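Local atomic coordinates of IPT/TIG domain-containing protein BACOVA_02650 (Bacteroides ovatus, PDB entry 5E7H), a protein that binds polysaccharide at the cell surface and probably captures xyloglucan before its transport into the periplasm for degradation. Residues Pro13-Thr18 and Ile82-Glu87; Ile179-Asn184 and Gln224-Arg229; Phe167-Phe172 and Thr247-Phe252. One frame throughout, in Å; residues are numbered along the deposited sequence.

Contact 1: residues Pro13-Thr18 and Ile82-Glu87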
loop_
_atom_site.group_PDB
_atom_site.type_symbol
_atom_site.label_atom_id
_atom_site.label_comp_id
_atom_site.label_asym_id
_atom_site.label_seq_id
_atom_site.Cartn_x
_atom_site.Cartn_y
_atom_site.Cartn_z
ATOM N N PRO A 13 -3.686 5.437 3.388
ATOM C CA PRO A 13 -4.705 4.634 4.074
ATOM C C PRO A 13 -6.062 4.823 3.441
ATOM O O PRO A 13 -6.435 5.923 3.038
ATOM C CB PRO A 13 -4.667 5.156 5.507
ATOM C CG PRO A 13 -4.058 6.510 5.425
ATOM C CD PRO A 13 -3.116 6.476 4.257
ATOM N N VAL A 14 -6.816 3.729 3.372
ATOM C CA VAL A 14 -8.181 3.775 2.861
ATOM C C VAL A 14 -9.069 4.672 3.725
ATOM O O VAL A 14 -8.994 4.660 4.970
ATOM C CB VAL A 14 -8.756 2.329 2.786
ATOM C CG1 VAL A 14 -10.239 2.329 2.380
ATOM C CG2 VAL A 14 -7.947 1.498 1.812
ATOM N N VAL A 15 -9.931 5.465 3.086
ATOM C CA VAL A 15 -10.873 6.280 3.824
ATOM C C VAL A 15 -11.793 5.383 4.674
ATOM O O VAL A 15 -12.372 4.416 4.174
ATOM C CB VAL A 15 -11.731 7.153 2.895
ATOM C CG1 VAL A 15 -12.720 7.957 3.654
ATOM C CG2 VAL A 15 -10.822 8.075 2.060
ATOM N N GLY A 16 -11.889 5.685 5.960
ATOM C CA GLY A 16 -12.689 4.877 6.864
ATOM C C GLY A 16 -11.878 3.860 7.631
ATOM O O GLY A 16 -12.430 3.122 8.443
ATOM N N SER A 17 -10.580 3.801 7.365
ATOM C CA SER A 17 -9.686 2.888 8.071
ATOM C C SER A 17 -8.834 3.655 9.075
ATOM O O SER A 17 -8.806 4.891 9.085
ATOM C CB SER A 17 -8.808 2.120 7.094
ATOM O OG SER A 17 -7.749 2.937 6.597
ATOM N N THR A 18 -8.166 2.912 9.957
ATOM C CA THR A 18 -7.393 3.507 11.042
ATOM C C THR A 18 -5.999 3.865 10.564
ATOM O O THR A 18 -5.332 3.063 9.902
ATOM C CB THR A 18 -7.294 2.559 12.238
ATOM O OG1 THR A 18 -8.616 2.256 12.697
ATOM C CG2 THR A 18 -6.511 3.200 13.391
ATOM N N ILE A 82 5.727 11.792 2.306
ATOM C CA ILE A 82 4.590 12.431 1.669
ATOM C C ILE A 82 3.363 11.552 1.866
ATOM O O ILE A 82 3.358 10.370 1.493
ATOM C CB ILE A 82 4.849 12.691 0.180
ATOM C CG1 ILE A 82 5.964 13.736 0.073
ATOM C CG2 ILE A 82 3.599 13.162 -0.516
ATOM C CD1 ILE A 82 6.373 14.088 -1.351
ATOM N N PHE A 83 2.342 12.139 2.488
ATOM C CA PHE A 83 1.043 11.504 2.735
ATOM C C PHE A 83 0.106 11.702 1.541
ATOM O O PHE A 83 0.016 12.801 0.996
ATOM C CB PHE A 83 0.415 12.091 4.016
ATOM C CG PHE A 83 -0.756 11.291 4.536
ATOM C CD1 PHE A 83 -0.565 10.020 5.042
ATOM C CD2 PHE A 83 -2.034 11.831 4.517
ATOM C CE1 PHE A 83 -1.651 9.275 5.509
ATOM C CE2 PHE A 83 -3.119 11.105 4.994
ATOM C CZ PHE A 83 -2.921 9.831 5.482
ATOM N N TYR A 84 -0.558 10.617 1.124
ATOM C CA TYR A 84 -1.430 10.580 -0.059
ATOM C C TYR A 84 -0.665 11.061 -1.301
ATOM O O TYR A 84 -1.011 12.063 -1.941
ATOM C CB TYR A 84 -2.747 11.355 0.163
ATOM C CG TYR A 84 -3.907 10.400 0.447
ATOM C CD1 TYR A 84 -4.912 10.195 -0.495
ATOM C CD2 TYR A 84 -3.963 9.657 1.625
ATOM C CE1 TYR A 84 -5.950 9.303 -0.250
ATOM C CE2 TYR A 84 -5.006 8.785 1.876
ATOM C CZ TYR A 84 -5.982 8.609 0.930
ATOM O OH TYR A 84 -7.011 7.707 1.155
ATOM N N PRO A 85 0.406 10.320 -1.637
ATOM C CA PRO A 85 1.210 10.643 -2.822
ATOM C C PRO A 85 0.477 10.224 -4.090
ATOM O O PRO A 85 0.835 9.252 -4.763
ATOM C CB PRO A 85 2.486 9.834 -2.605
ATOM C CG PRO A 85 2.039 8.643 -1.893
ATOM C CD PRO A 85 0.967 9.160 -0.925
ATOM N N LEU A 86 -0.579 10.963 -4.405
ATOM C CA LEU A 86 -1.462 10.618 -5.519
ATOM C C LEU A 86 -0.706 10.510 -6.845
ATOM O O LEU A 86 -1.044 9.666 -7.685
ATOM C CB LEU A 86 -2.588 11.652 -5.617
ATOM C CG LEU A 86 -3.533 11.563 -4.419
ATOM C CD1 LEU A 86 -4.277 12.898 -4.299
ATOM C CD2 LEU A 86 -4.503 10.389 -4.537
ATOM N N GLU A 87 0.353 11.307 -6.987
ATOM C CA GLU A 87 1.095 11.399 -8.227
ATOM C C GLU A 87 2.017 10.200 -8.451
ATOM O O GLU A 87 2.571 10.032 -9.535
ATOM C CB GLU A 87 1.923 12.696 -8.226
ATOM C CG GLU A 87 1.148 13.986 -7.792
ATOM C CD GLU A 87 1.174 14.272 -6.287
ATOM O OE1 GLU A 87 1.452 13.365 -5.484
ATOM O OE2 GLU A 87 0.907 15.435 -5.899
#
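Where the IPT/TIG domain passes into the xyloglucan-binding domain, the chain after strand 75-78 packs Phe83 and Tyr84 against Pro13 in the loop between strands 4-8 and 18-24. The Tyr84 hydroxyl donates to the carbonyl of Pro13, OH to O 2.7 Å, with a C=O...donor angle of 154° and the donor tilted 25° from the carbonyl plane. The same hydroxyl is hydrogen-bonded to Asn119, so two partners grip this buried oxygen. The Pro13 ring lies near both aromatics: its CD stands 3.4 Å from Phe83 CE1 and 3.8 Å from Tyr84 CE2, and its CG reaches Phe83 CZ at 3.5 Å. With CG anti to the backbone N (chi1 -167°), Phe83 swings its ring end towards the proline, while Tyr84 CD2 sits over one face of that ring, offset toward its rim. Val15 adds CG2 beside the hydroxyl. Beyond Pro13, a type II turn from Val14 to Ser17 is closed on the Val14 carbonyl, which accepts from both Ser17 N and Ser17 OG. Asn119, one of the sodium-binding residues, also bonds Val15 N, tying the loop ahead of strand 18-24 to the loop before strand 121-126, while segment 82-87 runs on to strand 89-91.

Contact 2: residues Ile179-Asn184 and Gln224-Arg229; sequences IAMCEN and QDFLNR. With NA (sodium ion), chain J; FMT (formic acid), chain B.
Cys182 and Arg229 bring the two backbones closest, CA to CA 6.7 Å, where a type I' turn from Met181 to Asn184 ends strand 176-181 and faces the residues following helix 223-227. Two sulfurs meet the Phe226 ring obliquely: Cys182 SG 3.5 Å from its CE1 and Met181 SD 4.0 Å from its CZ, a Met-aromatic contact made by a side chain extended beyond CG. Phe226 CG lies anti to the backbone N (chi1 163°), which carries the ring towards the turn; Trp145 meets it edge-to-face. The short helix of the xyloglucan-binding domain thus packs against a strand end of the five-stranded antiparallel sheet. Further out, Asn184 ND2 sits over one face of the Arg229 guanidinium, 3.1 Å from its plane and offset toward the rim, with amide and guanidinium planes 19° apart. Asn184 ND2 and Arg229 NH2, 3.4 Å apart, are both donors, so the groups meet by van der Waals contact. A water bridges the segments, accepting from Arg229 NE at 2.8 Å and donating to Cys182 O at 2.6 Å. Arg229 NH1 forms a salt bridge with Asp220, and formic acid, probably from the crystallisation liquor, takes weak bonds. Leu227 O and Asn230 bind a sodium ion.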
loop_
_atom_site.group_PDB
_atom_site.type_symbol
_atom_site.label_atom_id
_atom_site.label_comp_id
_atom_site.label_asym_id
_atom_site.label_seq_id
_atom_site.Cartn_x
_atom_site.Cartn_y
_atom_site.Cartn_z
ATOM N N ILE A 179 4.787 -10.794 -8.148
ATOM C CA ILE A 179 4.596 -9.469 -8.747
ATOM C C ILE A 179 5.694 -9.285 -9.804
ATOM O O ILE A 179 6.894 -9.422 -9.505
ATOM C CB ILE A 179 4.654 -8.340 -7.712
ATOM C CG1 ILE A 179 3.566 -8.549 -6.644
ATOM C CG2 ILE A 179 4.478 -6.994 -8.410
ATOM C CD1 ILE A 179 3.568 -7.499 -5.499
ATOM N N ALA A 180 5.277 -9.010 -11.036
ATOM C CA ALA A 180 6.197 -8.869 -12.166
ATOM C C ALA A 180 5.904 -7.554 -12.868
ATOM O O ALA A 180 4.764 -7.091 -12.874
ATOM C CB ALA A 180 6.054 -10.018 -13.125
ATOM N N MET A 181 6.933 -6.955 -13.461
ATOM C CA MET A 181 6.776 -5.759 -14.276
ATOM C C MET A 181 7.511 -5.907 -15.611
ATOM O O MET A 181 8.560 -6.556 -15.698
ATOM C CB MET A 181 7.303 -4.536 -13.539
ATOM C CG MET A 181 6.480 -4.119 -12.347
ATOM S SD MET A 181 7.296 -2.760 -11.505
ATOM C CE MET A 181 6.119 -2.484 -10.200
ATOM N N CYS A 182 6.952 -5.281 -16.639
ATOM C CA CYS A 182 7.567 -5.184 -17.976
ATOM C C CYS A 182 7.867 -6.532 -18.622
ATOM O O CYS A 182 8.781 -6.657 -19.448
ATOM C CB CYS A 182 8.854 -4.376 -17.923
ATOM S SG CYS A 182 8.651 -2.732 -17.223
ATOM N N GLU A 183 7.087 -7.534 -18.244
ATOM C CA GLU A 183 7.254 -8.907 -18.706
ATOM C C GLU A 183 8.664 -9.433 -18.449
ATOM O O GLU A 183 9.117 -10.364 -19.116
ATOM C CB GLU A 183 6.886 -9.034 -20.197
ATOM C CG GLU A 183 5.393 -8.850 -20.418
ATOM C CD GLU A 183 4.914 -9.334 -21.767
ATOM O OE1 GLU A 183 5.620 -10.141 -22.408
ATOM O OE2 GLU A 183 3.819 -8.900 -22.182
ATOM N N ASN A 184 9.346 -8.873 -17.454
ATOM C CA ASN A 184 10.657 -9.392 -17.076
ATOM C C ASN A 184 10.485 -10.371 -15.935
ATOM O O ASN A 184 10.687 -10.052 -14.776
ATOM C CB ASN A 184 11.629 -8.275 -16.692
ATOM C CG ASN A 184 13.033 -8.806 -16.467
ATOM O OD1 ASN A 184 13.270 -10.005 -16.614
ATOM N ND2 ASN A 184 13.973 -7.927 -16.145
ATOM N N GLN A 224 15.114 5.491 -15.435
ATOM C CA GLN A 224 15.052 5.669 -16.893
ATOM C C GLN A 224 15.292 4.355 -17.630
ATOM O O GLN A 224 14.675 4.082 -18.669
ATOM C CB GLN A 224 16.061 6.708 -17.367
ATOM C CG GLN A 224 15.924 7.049 -18.870
ATOM C CD GLN A 224 14.563 7.636 -19.182
ATOM O OE1 GLN A 224 14.365 8.845 -19.117
ATOM N NE2 GLN A 224 13.617 6.775 -19.547
ATOM N N ASP A 225 16.210 3.536 -17.132
ATOM C CA ASP A 225 16.466 2.248 -17.783
ATOM C C ASP A 225 15.220 1.349 -17.743
ATOM O O ASP A 225 14.882 0.648 -18.715
ATOM C CB ASP A 225 17.638 1.536 -17.108
ATOM C CG ASP A 225 18.946 2.282 -17.260
ATOM O OD1 ASP A 225 19.217 2.861 -18.337
ATOM O OD2 ASP A 225 19.707 2.290 -16.273
ATOM N N PHE A 226 14.533 1.352 -16.604
ATOM C CA PHE A 226 13.289 0.635 -16.414
ATOM C C PHE A 226 12.234 1.140 -17.397
ATOM O O PHE A 226 11.576 0.345 -18.088
ATOM C CB PHE A 226 12.857 0.798 -14.947
ATOM C CG PHE A 226 11.407 0.480 -14.658
ATOM C CD1 PHE A 226 10.958 -0.827 -14.618
ATOM C CD2 PHE A 226 10.513 1.506 -14.386
ATOM C CE1 PHE A 226 9.603 -1.104 -14.316
ATOM C CE2 PHE A 226 9.190 1.236 -14.082
ATOM C CZ PHE A 226 8.742 -0.067 -14.052
ATOM N N LEU A 227 12.086 2.457 -17.495
ATOM C CA LEU A 227 11.091 3.026 -18.409
ATOM C C LEU A 227 11.414 2.638 -19.855
ATOM O O LEU A 227 10.499 2.417 -20.653
ATOM C CB LEU A 227 11.015 4.538 -18.271
ATOM C CG LEU A 227 10.451 5.066 -16.939
ATOM C CD1 LEU A 227 10.511 6.596 -16.956
ATOM C CD2 LEU A 227 9.050 4.581 -16.645
ATOM N N ASN A 228 12.697 2.549 -20.180
ATOM C CA ASN A 228 13.099 2.234 -21.543
ATOM C C ASN A 228 12.914 0.759 -21.931
ATOM O O ASN A 228 13.232 0.403 -23.054
ATOM C CB ASN A 228 14.554 2.685 -21.767
ATOM C CG ASN A 228 14.655 4.177 -21.974
ATOM O OD1 ASN A 228 13.652 4.839 -22.191
ATOM N ND2 ASN A 228 15.859 4.719 -21.896
ATOM N N ARG A 229 12.370 -0.054 -21.028
ATOM C CA ARG A 229 11.912 -1.393 -21.413
ATOM C C ARG A 229 10.674 -1.278 -22.290
ATOM O O ARG A 229 10.319 -2.235 -22.984
ATOM C CB ARG A 229 11.650 -2.254 -20.184
ATOM C CG ARG A 229 12.941 -2.536 -19.431
ATOM C CD ARG A 229 12.826 -3.619 -18.377
ATOM N NE ARG A 229 13.036 -4.948 -18.919
ATOM C CZ ARG A 229 14.133 -5.689 -18.778
ATOM N NH1 ARG A 229 15.202 -5.285 -18.087
ATOM N NH2 ARG A 229 14.142 -6.872 -19.328
HETATM NA NA NA J . 8.538 3.628 -22.426
HETATM C C FMT B . 16.971 -8.088 -20.154
HETATM O O1 FMT B . 17.177 -7.937 -18.919
HETATM O O2 FMT B . 15.819 -8.422 -20.552
HETATM O O HOH W 1 11.068 -6.230 -20.497
#

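Contact 3: residues Phe167-Phe172 and Thr247-Phe252; sequences FVKEVF and TIEVYF. With FMT (formic acid), chain C; FMT (formic acid), chain D.
Phe167 and Tyr251 are joined by backbone hydrogen bonds in both directions, Phe167 N to Tyr251 O and, at 2.8 Å, Tyr251 N to Phe167 O, making a hydrogen-bonded antiparallel pair. Lys169 N continues the ladder to Glu249 O at 3.0 Å, and Val250 CA adds a CA-H...O contact to Phe167 O. Where the first strand gives way to a loop, a water accepts from both Glu170 N and Glu249 N. These bonds join the end of strand 160-168 to strand 246-259, which pairs on its other edge with strand 121-126 in the xyloglucan-binding domain's antiparallel sheet. Among apolar contacts, Phe167 and Tyr251 lie side by side on one face of the sheet, with Phe167 CD1 at the edge of the tyrosine ring, 3.9 Å from Tyr251 CD2. On the other face, Val168 meets Val250, while Phe172 bends back: CG lies between the backbone N and carbonyl carbon (chi1 47°), and Ile248 CG2 is 3.6 Å from Phe172 CG, oblique to the ring. The polar side chains link up in sequence from Tyr251 through Glu249 to Lys169. Tyr251 OH donates to the anti lone pair of Glu249 OE2 at 2.6 Å, bracing the carboxylate, whose OE1 makes a long salt bridge of 3.9 Å to Lys169 NZ. A water accepts from Lys169 NZ and donates to Glu249 OE1, both at 2.6 Å. A methionine in place of Lys169 would probably leave the Glu249 carboxylate without its countercharge and this water without a donor. Two formic acid molecules, probably from the crystallisation liquor, accept weak bonds from NZ.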
loop_
_atom_site.group_PDB
_atom_site.type_symbol
_atom_site.label_atom_id
_atom_site.label_comp_id
_atom_site.label_asym_id
_atom_site.label_seq_id
_atom_site.Cartn_x
_atom_site.Cartn_y
_atom_site.Cartn_z
ATOM N N PHE A 167 -5.567 -6.111 1.792
ATOM C CA PHE A 167 -6.459 -6.624 2.822
ATOM C C PHE A 167 -6.461 -8.136 2.738
ATOM O O PHE A 167 -6.789 -8.685 1.696
ATOM C CB PHE A 167 -7.880 -6.070 2.633
ATOM C CG PHE A 167 -8.889 -6.572 3.654
ATOM C CD1 PHE A 167 -9.356 -7.885 3.618
ATOM C CD2 PHE A 167 -9.411 -5.712 4.605
ATOM C CE1 PHE A 167 -10.295 -8.341 4.560
ATOM C CE2 PHE A 167 -10.366 -6.165 5.532
ATOM C CZ PHE A 167 -10.795 -7.476 5.492
ATOM N N VAL A 168 -6.084 -8.788 3.833
ATOM C CA VAL A 168 -6.115 -10.249 3.926
ATOM C C VAL A 168 -7.198 -10.651 4.933
ATOM O O VAL A 168 -7.156 -10.229 6.100
ATOM C CB VAL A 168 -4.755 -10.813 4.367
ATOM C CG1 VAL A 168 -4.843 -12.343 4.601
ATOM C CG2 VAL A 168 -3.659 -10.446 3.355
ATOM N N LYS A 169 -8.180 -11.448 4.514
ATOM C CA LYS A 169 -9.268 -11.836 5.416
ATOM C C LYS A 169 -8.774 -12.708 6.566
ATOM O O LYS A 169 -9.144 -12.475 7.742
ATOM C CB LYS A 169 -10.374 -12.571 4.649
ATOM C CG LYS A 169 -11.590 -12.972 5.499
ATOM C CD LYS A 169 -12.426 -11.760 5.828
ATOM C CE LYS A 169 -13.608 -12.114 6.723
ATOM N NZ LYS A 169 -14.611 -12.918 5.989
ATOM N N GLU A 170 -8.003 -13.749 6.229
ATOM C CA GLU A 170 -7.496 -14.729 7.199
ATOM C C GLU A 170 -6.138 -15.190 6.741
ATOM O O GLU A 170 -5.877 -15.249 5.536
ATOM C CB GLU A 170 -8.411 -15.964 7.317
ATOM C CG GLU A 170 -9.905 -15.720 7.394
ATOM C CD GLU A 170 -10.403 -15.448 8.804
ATOM O OE1 GLU A 170 -9.565 -15.289 9.721
ATOM O OE2 GLU A 170 -11.639 -15.402 8.992
ATOM N N VAL A 171 -5.274 -15.559 7.683
ATOM C CA VAL A 171 -3.989 -16.095 7.292
ATOM C C VAL A 171 -4.202 -17.426 6.583
ATOM O O VAL A 171 -5.204 -18.130 6.809
ATOM C CB VAL A 171 -3.039 -16.280 8.490
ATOM C CG1 VAL A 171 -2.669 -14.908 9.079
ATOM C CG2 VAL A 171 -3.654 -17.175 9.517
ATOM N N PHE A 172 -3.251 -17.744 5.734
ATOM C CA PHE A 172 -3.292 -18.964 4.932
ATOM C C PHE A 172 -1.916 -19.595 4.892
ATOM O O PHE A 172 -0.911 -18.950 5.183
ATOM C CB PHE A 172 -3.809 -18.656 3.516
ATOM C CG PHE A 172 -3.154 -17.465 2.868
ATOM C CD1 PHE A 172 -1.915 -17.574 2.257
ATOM C CD2 PHE A 172 -3.790 -16.227 2.857
ATOM C CE1 PHE A 172 -1.318 -16.474 1.659
ATOM C CE2 PHE A 172 -3.206 -15.137 2.275
ATOM C CZ PHE A 172 -1.972 -15.248 1.668
ATOM N N THR A 247 -8.285 -21.772 0.916
ATOM C CA THR A 247 -9.201 -20.753 0.456
ATOM C C THR A 247 -8.649 -19.452 0.993
ATOM O O THR A 247 -8.266 -19.369 2.160
ATOM C CB THR A 247 -10.638 -21.054 0.933
ATOM O OG1 THR A 247 -11.077 -22.282 0.321
ATOM C CG2 THR A 247 -11.589 -19.935 0.578
ATOM N N ILE A 248 -8.534 -18.455 0.125
ATOM C CA ILE A 248 -7.994 -17.171 0.552
ATOM C C ILE A 248 -8.919 -16.058 0.084
ATOM O O ILE A 248 -9.781 -16.268 -0.762
ATOM C CB ILE A 248 -6.553 -16.942 0.032
ATOM C CG1 ILE A 248 -6.527 -16.599 -1.475
ATOM C CG2 ILE A 248 -5.677 -18.178 0.335
ATOM C CD1 ILE A 248 -5.142 -16.251 -2.035
ATOM N N GLU A 249 -8.749 -14.874 0.665
ATOM C CA GLU A 249 -9.516 -13.700 0.265
ATOM C C GLU A 249 -8.618 -12.498 0.476
ATOM O O GLU A 249 -8.407 -12.068 1.620
ATOM C CB GLU A 249 -10.822 -13.596 1.055
ATOM C CG GLU A 249 -11.683 -12.447 0.621
ATOM C CD GLU A 249 -12.979 -12.325 1.398
ATOM O OE1 GLU A 249 -13.242 -13.146 2.318
ATOM O OE2 GLU A 249 -13.741 -11.401 1.068
ATOM N N VAL A 250 -8.054 -11.994 -0.620
ATOM C CA VAL A 250 -7.029 -10.947 -0.562
ATOM C C VAL A 250 -7.396 -9.848 -1.537
ATOM O O VAL A 250 -7.752 -10.129 -2.687
ATOM C CB VAL A 250 -5.636 -11.500 -0.895
ATOM C CG1 VAL A 250 -4.562 -10.421 -0.762
ATOM C CG2 VAL A 250 -5.316 -12.694 0.009
ATOM N N TYR A 251 -7.322 -8.597 -1.086
ATOM C CA TYR A 251 -7.610 -7.442 -1.944
ATOM C C TYR A 251 -6.394 -6.542 -2.020
ATOM O O TYR A 251 -5.620 -6.469 -1.063
ATOM C CB TYR A 251 -8.822 -6.628 -1.425
ATOM C CG TYR A 251 -10.067 -7.488 -1.314
ATOM C CD1 TYR A 251 -10.866 -7.733 -2.419
ATOM C CD2 TYR A 251 -10.382 -8.131 -0.126
ATOM C CE1 TYR A 251 -11.962 -8.566 -2.338
ATOM C CE2 TYR A 251 -11.483 -8.960 -0.032
ATOM C CZ TYR A 251 -12.264 -9.182 -1.149
ATOM O OH TYR A 251 -13.361 -10.017 -1.108
ATOM N N PHE A 252 -6.244 -5.876 -3.165
ATOM C CA PHE A 252 -5.126 -4.956 -3.431
ATOM C C PHE A 252 -5.617 -3.640 -4.011
ATOM O O PHE A 252 -6.565 -3.618 -4.790
ATOM C CB PHE A 252 -4.134 -5.541 -4.454
ATOM C CG PHE A 252 -3.540 -6.881 -4.105
ATOM C CD1 PHE A 252 -4.222 -8.063 -4.356
ATOM C CD2 PHE A 252 -2.272 -6.958 -3.572
ATOM C CE1 PHE A 252 -3.643 -9.286 -4.040
ATOM C CE2 PHE A 252 -1.702 -8.184 -3.273
ATOM C CZ PHE A 252 -2.396 -9.340 -3.520
HETATM C C FMT C . -17.681 -11.022 5.195
HETATM O O1 FMT C . -17.841 -10.769 6.415
HETATM O O2 FMT C . -16.636 -10.621 4.621
HETATM C C FMT D . -17.141 -13.693 9.012
HETATM O O1 FMT D . -17.322 -12.968 7.998
HETATM O O2 FMT D . -16.639 -14.842 8.880
HETATM O O HOH W 2 -15.533 -12.872 3.548
HETATM O O HOH W 3 -7.698 -15.090 3.403
#

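Overall arrangement
The chain is the C-terminal part of the surface protein, an IPT/TIG domain followed by the xyloglucan-binding domain. Contact 1 lies in the IPT/TIG part, near its passage into the domain that holds contacts 2 and 3. All three are largely buried, but contacts 2 and 3 have polar rims with water and formic acid. Contact 3 is sheet pairing; contact 2 sets a strand end and its turn against a helix end through sulfur-aromatic contacts, an amide over a guanidinium and a water bridge; contact 1 joins loops through proline, aromatics and one hydroxyl. Consecutive strands 160-168 and 176-181 serve contacts 3 and 2 from different sheets. Contacts 1 and 2 adjoin different sodium sites.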